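Local coordinates for xyloglucan-specific endo-beta-1,4-glucanase GH12 (Aspergillus niveus, PDB 4NPR), which probably hydrolyses internal beta-1,4-glucosidic linkages of xyloglucan with retention of the anomeric configuration, releasing xyloglucan oligosaccharides, at residues T25-Y39 against Q56-I68. Sequence-based numbering, arbitrary orientation.
With SO4 (sulfate ion), chain C.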
ATOM      1  N   THR A  25      14.026 -14.125  -7.894  1.00 40.95           N
ATOM      2  CA  THR A  25      13.503 -15.101  -6.915  1.00 41.77           C
ATOM      3  C   THR A  25      11.975 -14.959  -6.928  1.00 40.71           C
ATOM      4  O   THR A  25      11.417 -13.889  -6.581  1.00 38.38           O
ATOM      5  CB  THR A  25      13.984 -14.842  -5.455  1.00 42.78           C
ATOM      6  OG1 THR A  25      15.370 -14.463  -5.440  1.00 42.79           O
ATOM      7  CG2 THR A  25      13.734 -16.070  -4.537  1.00 41.10           C
ATOM      8  N   GLN A  26      11.331 -16.058  -7.312  1.00 37.98           N
ATOM      9  CA  GLN A  26       9.906 -16.149  -7.563  1.00 35.42           C
ATOM     10  C   GLN A  26       9.328 -17.115  -6.507  1.00 31.87           C
ATOM     11  O   GLN A  26       9.891 -18.185  -6.266  1.00 31.49           O
ATOM     12  CB  GLN A  26       9.724 -16.605  -9.021  1.00 37.69           C
ATOM     13  CG  GLN A  26       8.744 -17.738  -9.304  1.00 43.29           C
ATOM     14  CD  GLN A  26       7.381 -17.253  -9.776  1.00 47.87           C
ATOM     15  OE1 GLN A  26       6.726 -16.461  -9.096  1.00 57.12           O
ATOM     16  NE2 GLN A  26       6.943 -17.728 -10.939  1.00 46.03           N
ATOM     17  N   PHE A  27       8.245 -16.724  -5.839  1.00 27.23           N
ATOM     18  CA  PHE A  27       7.634 -17.590  -4.822  1.00 24.98           C
ATOM     19  C   PHE A  27       6.130 -17.414  -4.849  1.00 23.43           C
ATOM     20  O   PHE A  27       5.677 -16.315  -5.062  1.00 20.71           O
ATOM     21  CB  PHE A  27       8.209 -17.305  -3.426  1.00 23.92           C
ATOM     22  CG  PHE A  27       8.360 -15.849  -3.134  1.00 23.71           C
ATOM     23  CD1 PHE A  27       9.489 -15.167  -3.538  1.00 23.79           C
ATOM     24  CD2 PHE A  27       7.349 -15.144  -2.527  1.00 22.93           C
ATOM     25  CE1 PHE A  27       9.618 -13.813  -3.318  1.00 23.62           C
ATOM     26  CE2 PHE A  27       7.477 -13.782  -2.294  1.00 22.71           C
ATOM     27  CZ  PHE A  27       8.611 -13.118  -2.681  1.00 23.16           C
ATOM     28  N   CYS A  28       5.406 -18.516  -4.621  1.00 24.72           N
ATOM     29  CA  CYS A  28       3.925 -18.648  -4.757  1.00 26.97           C
ATOM     30  C   CYS A  28       3.148 -18.997  -3.494  1.00 23.73           C
ATOM     31  O   CYS A  28       1.920 -18.920  -3.481  1.00 21.66           O
ATOM     32  CB  CYS A  28       3.601 -19.760  -5.755  1.00 29.29           C
ATOM     33  SG  CYS A  28       4.366 -19.414  -7.348  1.00 35.72           S
ATOM     34  N   ASP A  29       3.857 -19.400  -2.448  1.00 22.97           N
ATOM     35  CA  ASP A  29       3.216 -19.807  -1.215  1.00 22.52           C
ATOM     36  C   ASP A  29       2.662 -18.601  -0.452  1.00 20.18           C
ATOM     37  O   ASP A  29       3.150 -17.455  -0.566  1.00 16.86           O
ATOM     38  CB  ASP A  29       4.168 -20.625  -0.326  1.00 25.84           C
ATOM     39  CG  ASP A  29       5.465 -19.878  -0.008  1.00 28.30           C
ATOM     40  OD1 ASP A  29       5.947 -19.122  -0.908  1.00 30.12           O
ATOM     41  OD2 ASP A  29       5.995 -20.067   1.120  1.00 28.78           O
ATOM     42  N   GLN A  30       1.620 -18.900   0.321  1.00 18.72           N
ATOM     43  CA  GLN A  30       0.852 -17.891   1.005  1.00 18.31           C
ATOM     44  C   GLN A  30       1.721 -16.851   1.736  1.00 17.05           C
ATOM     45  O   GLN A  30       1.480 -15.650   1.636  1.00 16.54           O
ATOM     46  CB  GLN A  30      -0.089 -18.566   1.967  1.00 19.23           C
ATOM     47  CG  GLN A  30      -1.220 -17.660   2.417  1.00 20.86           C
ATOM     48  CD  GLN A  30      -2.260 -18.391   3.243  1.00 20.67           C
ATOM     49  OE1 GLN A  30      -2.025 -19.504   3.706  1.00 20.24           O
ATOM     50  NE2 GLN A  30      -3.420 -17.775   3.406  1.00 20.39           N
ATOM     51  N   TRP A  31       2.738 -17.312   2.445  1.00 16.15           N
ATOM     52  CA  TRP A  31       3.602 -16.413   3.221  1.00 16.02           C
ATOM     53  C   TRP A  31       5.004 -16.288   2.669  1.00 15.60           C
ATOM     54  O   TRP A  31       5.907 -16.003   3.397  1.00 16.58           O
ATOM     55  CB  TRP A  31       3.672 -16.911   4.662  1.00 16.24           C
ATOM     56  CG  TRP A  31       2.278 -17.231   5.178  1.00 16.77           C
ATOM     57  CD1 TRP A  31       1.780 -18.462   5.582  1.00 15.62           C
ATOM     58  CD2 TRP A  31       1.184 -16.301   5.285  1.00 15.85           C
ATOM     59  NE1 TRP A  31       0.458 -18.321   5.952  1.00 15.35           N
ATOM     60  CE2 TRP A  31       0.080 -17.007   5.788  1.00 15.49           C
ATOM     61  CE3 TRP A  31       1.050 -14.937   5.033  1.00 15.78           C
ATOM     62  CZ2 TRP A  31      -1.148 -16.395   6.011  1.00 15.66           C
ATOM     63  CZ3 TRP A  31      -0.195 -14.324   5.272  1.00 15.47           C
ATOM     64  CH2 TRP A  31      -1.254 -15.051   5.766  1.00 15.03           C
ATOM     65  N   GLY A  32       5.199 -16.481   1.374  1.00 16.00           N
ATOM     66  CA  GLY A  32       6.504 -16.313   0.769  1.00 15.65           C
ATOM     67  C   GLY A  32       7.008 -14.899   0.976  1.00 16.42           C
ATOM     68  O   GLY A  32       6.220 -13.943   0.898  1.00 15.86           O
ATOM     69  N   SER A  33       8.319 -14.780   1.243  1.00 17.43           N
ATOM     70  CA  SER A  33       9.048 -13.494   1.283  1.00 17.83           C
ATOM     71  C   SER A  33      10.569 -13.612   1.078  1.00 19.28           C
ATOM     72  O   SER A  33      11.143 -14.690   1.112  1.00 18.94           O
ATOM     73  CB  SER A  33       8.763 -12.748   2.583  1.00 17.77           C
ATOM     74  OG  SER A  33       9.411 -13.324   3.692  1.00 17.70           O
ATOM     75  N   VAL A  34      11.206 -12.473   0.827  1.00 21.46           N
ATOM     76  CA  VAL A  34      12.647 -12.370   0.636  1.00 21.38           C
ATOM     77  C   VAL A  34      13.041 -10.999   1.098  1.00 20.66           C
ATOM     78  O   VAL A  34      12.254 -10.074   1.021  1.00 21.64           O
ATOM     79  CB  VAL A  34      13.090 -12.519  -0.842  1.00 24.11           C
ATOM     80  CG1 VAL A  34      13.319 -13.969  -1.191  1.00 25.44           C
ATOM     81  CG2 VAL A  34      12.081 -11.892  -1.814  1.00 25.49           C
ATOM     82  N   THR A  35      14.269 -10.878   1.552  1.00 19.62           N
ATOM     83  CA  THR A  35      14.805  -9.666   2.109  1.00 20.38           C
ATOM     84  C   THR A  35      15.832  -9.102   1.130  1.00 21.66           C
ATOM     85  O   THR A  35      16.673  -9.829   0.655  1.00 23.03           O
ATOM     86  CB  THR A  35      15.502 -10.022   3.443  1.00 21.19           C
ATOM     87  OG1 THR A  35      14.532 -10.583   4.344  1.00 21.13           O
ATOM     88  CG2 THR A  35      16.223  -8.805   4.078  1.00 20.98           C
ATOM     89  N   GLU A  36      15.793  -7.815   0.819  1.00 22.48           N
ATOM     90  CA  GLU A  36      16.784  -7.248  -0.085  1.00 22.76           C
ATOM     91  C   GLU A  36      17.063  -5.841   0.350  1.00 22.33           C
ATOM     92  O   GLU A  36      16.171  -5.013   0.428  1.00 25.41           O
ATOM     93  CB  GLU A  36      16.285  -7.218  -1.531  1.00 24.28           C
ATOM     94  CG  GLU A  36      15.654  -8.497  -2.061  1.00 26.73           C
ATOM     95  CD  GLU A  36      16.642  -9.621  -2.457  1.00 29.65           C
ATOM     96  OE1 GLU A  36      17.898  -9.433  -2.409  1.00 27.85           O
ATOM     97  OE2 GLU A  36      16.117 -10.711  -2.832  1.00 30.49           O
ATOM     98  N   GLY A  37      18.314  -5.541   0.591  1.00 21.95           N
ATOM     99  CA  GLY A  37      18.683  -4.239   1.123  1.00 21.77           C
ATOM    100  C   GLY A  37      17.790  -3.895   2.293  1.00 19.61           C
ATOM    101  O   GLY A  37      17.743  -4.600   3.306  1.00 17.89           O
ATOM    102  N   ASN A  38      17.056  -2.815   2.136  1.00 18.70           N
ATOM    103  CA  ASN A  38      16.201  -2.362   3.208  1.00 18.40           C
ATOM    104  C   ASN A  38      14.769  -2.748   3.070  1.00 16.79           C
ATOM    105  O   ASN A  38      13.950  -2.202   3.769  1.00 17.16           O
ATOM    106  CB  ASN A  38      16.331  -0.862   3.321  1.00 19.17           C
ATOM    107  CG  ASN A  38      17.715  -0.475   3.682  1.00 19.66           C
ATOM    108  OD1 ASN A  38      18.291  -1.010   4.631  1.00 19.50           O
ATOM    109  ND2 ASN A  38      18.284   0.423   2.914  1.00 21.10           N
ATOM    110  N   TYR A  39      14.477  -3.726   2.227  1.00 16.07           N
ATOM    111  CA  TYR A  39      13.103  -4.140   1.978  1.00 16.30           C
ATOM    112  C   TYR A  39      12.935  -5.630   2.327  1.00 15.72           C
ATOM    113  O   TYR A  39      13.906  -6.361   2.394  1.00 15.64           O
ATOM    114  CB  TYR A  39      12.702  -3.850   0.516  1.00 16.40           C
ATOM    115  CG  TYR A  39      12.864  -2.386   0.101  1.00 16.92           C
ATOM    116  CD1 TYR A  39      11.881  -1.440   0.415  1.00 16.89           C
ATOM    117  CD2 TYR A  39      14.013  -1.926  -0.602  1.00 17.47           C
ATOM    118  CE1 TYR A  39      11.998  -0.104   0.048  1.00 16.45           C
ATOM    119  CE2 TYR A  39      14.131  -0.575  -0.981  1.00 17.08           C
ATOM    120  CZ  TYR A  39      13.118   0.324  -0.641  1.00 16.77           C
ATOM    121  OH  TYR A  39      13.185   1.659  -0.978  1.00 17.53           O
ATOM    122  N   GLN A  56      -1.424 -16.783  -6.768  1.00 15.63           N
ATOM    123  CA  GLN A  56      -0.618 -15.604  -6.986  1.00 15.46           C
ATOM    124  C   GLN A  56       0.818 -15.868  -6.619  1.00 15.79           C
ATOM    125  O   GLN A  56       1.056 -16.406  -5.559  1.00 13.93           O
ATOM    126  CB  GLN A  56      -1.138 -14.456  -6.115  1.00 14.77           C
ATOM    127  CG  GLN A  56      -0.246 -13.222  -6.010  1.00 13.44           C
ATOM    128  CD  GLN A  56      -1.004 -12.077  -5.401  1.00 13.45           C
ATOM    129  OE1 GLN A  56      -2.181 -12.231  -5.024  1.00 12.41           O
ATOM    130  NE2 GLN A  56      -0.351 -10.902  -5.299  1.00 13.72           N
ATOM    131  N   CYS A  57       1.729 -15.430  -7.504  1.00 18.22           N
ATOM    132  CA  CYS A  57       3.191 -15.518  -7.345  1.00 21.52           C
ATOM    133  C   CYS A  57       3.840 -14.156  -7.484  1.00 20.07           C
ATOM    134  O   CYS A  57       3.493 -13.350  -8.351  1.00 19.87           O
ATOM    135  CB  CYS A  57       3.814 -16.432  -8.406  1.00 26.00           C
ATOM    136  SG  CYS A  57       3.088 -18.090  -8.426  1.00 38.22           S
ATOM    137  N   THR A  58       4.814 -13.915  -6.629  1.00 19.20           N
ATOM    138  CA  THR A  58       5.499 -12.638  -6.559  1.00 18.02           C
ATOM    139  C   THR A  58       6.951 -12.846  -6.965  1.00 17.88           C
ATOM    140  O   THR A  58       7.559 -13.863  -6.640  1.00 17.73           O
ATOM    141  CB  THR A  58       5.346 -12.081  -5.131  1.00 17.20           C
ATOM    142  OG1 THR A  58       4.014 -11.623  -4.973  1.00 15.83           O
ATOM    143  CG2 THR A  58       6.257 -10.919  -4.851  1.00 17.85           C
ATOM    144  N   THR A  59       7.531 -11.889  -7.682  1.00 18.97           N
ATOM    145  CA  THR A  59       8.937 -12.046  -8.136  1.00 18.04           C
ATOM    146  C   THR A  59       9.781 -10.834  -7.848  1.00 17.72           C
ATOM    147  O   THR A  59       9.484  -9.746  -8.256  1.00 17.64           O
ATOM    148  CB  THR A  59       9.008 -12.328  -9.658  1.00 18.49           C
ATOM    149  OG1 THR A  59       8.268 -13.521  -9.968  1.00 17.89           O
ATOM    150  CG2 THR A  59      10.492 -12.468 -10.160  1.00 17.67           C
ATOM    151  N   PHE A  60      10.876 -11.042  -7.156  1.00 18.82           N
ATOM    152  CA  PHE A  60      11.868 -10.016  -7.002  1.00 19.02           C
ATOM    153  C   PHE A  60      12.770 -10.090  -8.209  1.00 21.24           C
ATOM    154  O   PHE A  60      13.170 -11.170  -8.591  1.00 19.52           O
ATOM    155  CB  PHE A  60      12.674 -10.267  -5.750  1.00 18.38           C
ATOM    156  CG  PHE A  60      13.970  -9.538  -5.717  1.00 18.70           C
ATOM    157  CD1 PHE A  60      14.002  -8.184  -5.469  1.00 18.43           C
ATOM    158  CD2 PHE A  60      15.169 -10.216  -5.915  1.00 19.48           C
ATOM    159  CE1 PHE A  60      15.201  -7.501  -5.406  1.00 19.31           C
ATOM    160  CE2 PHE A  60      16.382  -9.546  -5.858  1.00 20.01           C
ATOM    161  CZ  PHE A  60      16.401  -8.186  -5.600  1.00 19.54           C
ATOM    162  N   GLU A  61      13.099  -8.939  -8.790  1.00 24.41           N
ATOM    163  CA  GLU A  61      13.955  -8.882  -9.957  1.00 27.74           C
ATOM    164  C   GLU A  61      15.340  -8.387  -9.612  1.00 28.22           C
ATOM    165  O   GLU A  61      16.315  -9.055  -9.912  1.00 30.24           O
ATOM    166  CB  GLU A  61      13.391  -7.930 -11.004  1.00 32.05           C
ATOM    167  CG  GLU A  61      12.938  -8.623 -12.253  1.00 36.39           C
ATOM    168  CD  GLU A  61      11.550  -9.148 -12.099  1.00 41.33           C
ATOM    169  OE1 GLU A  61      10.672  -8.321 -11.739  1.00 44.50           O
ATOM    170  OE2 GLU A  61      11.356 -10.361 -12.360  1.00 45.23           O
ATOM    171  N   SER A  62      15.421  -7.202  -9.006  1.00 26.98           N
ATOM    172  CA  SER A  62      16.693  -6.543  -8.791  1.00 25.95           C
ATOM    173  C   SER A  62      16.601  -5.414  -7.795  1.00 24.62           C
ATOM    174  O   SER A  62      15.530  -4.921  -7.496  1.00 24.92           O
ATOM    175  CB  SER A  62      17.224  -5.994 -10.120  1.00 26.65           C
ATOM    176  OG  SER A  62      16.382  -4.985 -10.648  1.00 26.72           O
ATOM    177  N   LEU A  63      17.752  -5.002  -7.298  1.00 24.70           N
ATOM    178  CA  LEU A  63      17.835  -3.952  -6.301  1.00 24.33           C
ATOM    179  C   LEU A  63      19.045  -3.124  -6.692  1.00 25.82           C
ATOM    180  O   LEU A  63      20.084  -3.655  -7.070  1.00 25.26           O
ATOM    181  CB  LEU A  63      18.006  -4.545  -4.894  1.00 23.24           C
ATOM    182  CG  LEU A  63      18.248  -3.541  -3.756  1.00 23.41           C
ATOM    183  CD1 LEU A  63      17.094  -2.559  -3.589  1.00 22.82           C
ATOM    184  CD2 LEU A  63      18.527  -4.225  -2.423  1.00 23.41           C
ATOM    185  N   SER A  64      18.920  -1.819  -6.577  1.00 26.71           N
ATOM    186  CA  SER A  64      19.915  -0.945  -7.112  1.00 27.92           C
ATOM    187  C   SER A  64      19.862   0.309  -6.258  1.00 28.00           C
ATOM    188  O   SER A  64      18.918   1.118  -6.366  1.00 29.18           O
ATOM    189  CB  SER A  64      19.539  -0.664  -8.570  1.00 29.60           C
ATOM    190  OG  SER A  64      20.384   0.297  -9.144  1.00 30.45           O
ATOM    191  N   GLY A  65      20.871   0.468  -5.408  1.00 26.70           N
ATOM    192  CA  GLY A  65      20.857   1.489  -4.361  1.00 26.40           C
ATOM    193  C   GLY A  65      19.688   1.183  -3.456  1.00 26.44           C
ATOM    194  O   GLY A  65      19.558   0.044  -3.011  1.00 25.17           O
ATOM    195  N   ASN A  66      18.798   2.160  -3.239  1.00 27.21           N
ATOM    196  CA  ASN A  66      17.556   1.885  -2.496  1.00 26.55           C
ATOM    197  C   ASN A  66      16.315   1.703  -3.371  1.00 23.43           C
ATOM    198  O   ASN A  66      15.215   1.852  -2.883  1.00 22.34           O
ATOM    199  CB  ASN A  66      17.299   2.928  -1.412  1.00 28.82           C
ATOM    200  CG  ASN A  66      16.608   2.313  -0.186  1.00 31.95           C
ATOM    201  OD1 ASN A  66      16.929   1.175   0.236  1.00 33.26           O
ATOM    202  ND2 ASN A  66      15.644   3.040   0.377  1.00 32.24           N
ATOM    203  N   THR A  67      16.515   1.311  -4.632  1.00 20.90           N
ATOM    204  CA  THR A  67      15.439   1.089  -5.611  1.00 19.25           C
ATOM    205  C   THR A  67      15.190  -0.382  -5.938  1.00 17.40           C
ATOM    206  O   THR A  67      16.076  -1.076  -6.420  1.00 17.76           O
ATOM    207  CB  THR A  67      15.811   1.805  -6.917  1.00 19.26           C
ATOM    208  OG1 THR A  67      16.015   3.182  -6.623  1.00 19.02           O
ATOM    209  CG2 THR A  67      14.727   1.670  -7.970  1.00 19.69           C
ATOM    210  N   ILE A  68      13.971  -0.846  -5.701  1.00 15.96           N
ATOM    211  CA  ILE A  68      13.625  -2.257  -5.908  1.00 14.92           C
ATOM    212  C   ILE A  68      12.736  -2.377  -7.151  1.00 14.69           C
ATOM    213  O   ILE A  68      11.946  -1.463  -7.427  1.00 14.76           O
ATOM    214  CB  ILE A  68      12.977  -2.901  -4.667  1.00 15.34           C
ATOM    215  CG1 ILE A  68      12.677  -4.392  -4.908  1.00 16.53           C
ATOM    216  CG2 ILE A  68      11.684  -2.202  -4.251  1.00 15.42           C
ATOM    217  CD1 ILE A  68      12.454  -5.192  -3.628  1.00 16.44           C
TER
HETATM  218  S   SO4 C 301      15.016   6.683  -7.055  1.00 53.97           S
HETATM  219  O1  SO4 C 301      13.904   7.603  -7.406  1.00 57.33           O
HETATM  220  O2  SO4 C 301      14.441   5.312  -6.996  1.00 49.40           O
HETATM  221  O3  SO4 C 301      16.050   6.776  -8.125  1.00 56.22           O
HETATM  222  O4  SO4 C 301      15.626   7.049  -5.734  1.00 48.79           O
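The ring of Phe60 takes the carboxylate of Glu36 over one face, the two planes only 9° apart, while the backbone N of Ser62 lies over the opposite face and Thr25 OG1 sits near its edge. Phe27 is sandwiched too, with Thr58 O over the centre of one face and Ser33 C towards the rim of the other; Ile68 CG2 lies over a face of Tyr39, whose edge meets Leu63 CD1 and Asn66. These groups illustrate how the two sheets of a beta-jelly roll, the family 12 fold, are joined at one margin. Strand 25-27 pairs antiparallel with 56-64 as an edge of one sheet, the chain turns at Asp29-Gly32, and strand 33-36 returns as an edge of the other sheet, its axis 8.7 Å from that of 56-64.

Glu36 points across this gap, and the bend at chi2 (-77°) folds its carboxylate flat over the Phe60 ring. Its CG makes a CH-pi contact 3.6 Å from the ring centroid. Farther along, Glu36 OE2 comes to 3.3 Å from Phe60 CE2. Val34 CG2 adds apolar packing against Phe60 CB, and Leu63 CD2 fits against the Glu36-Gly37 peptide, 3.3 Å from Gly37 N. Within the sheet, Thr25 with Phe60 and Phe27 with Thr58 form hydrogen-bonded pairs, and the Cys28-Cys57 disulfide fastens the strand just before the turn.

At the other end, two type II' turns, Glu36-Tyr39 and Ser64-Thr67, are tied together through Asn66. Tyr39 OH donates to Asn66 O at 2.8 Å, in the carbonyl plane, and is also hydrogen-bonded to Val240 N. Asn38 ND2 bonds to Asn66 OD1 at 3.1 Å, a nearly straight link whose donor nevertheless stands 46° out of the acceptor's carbonyl plane.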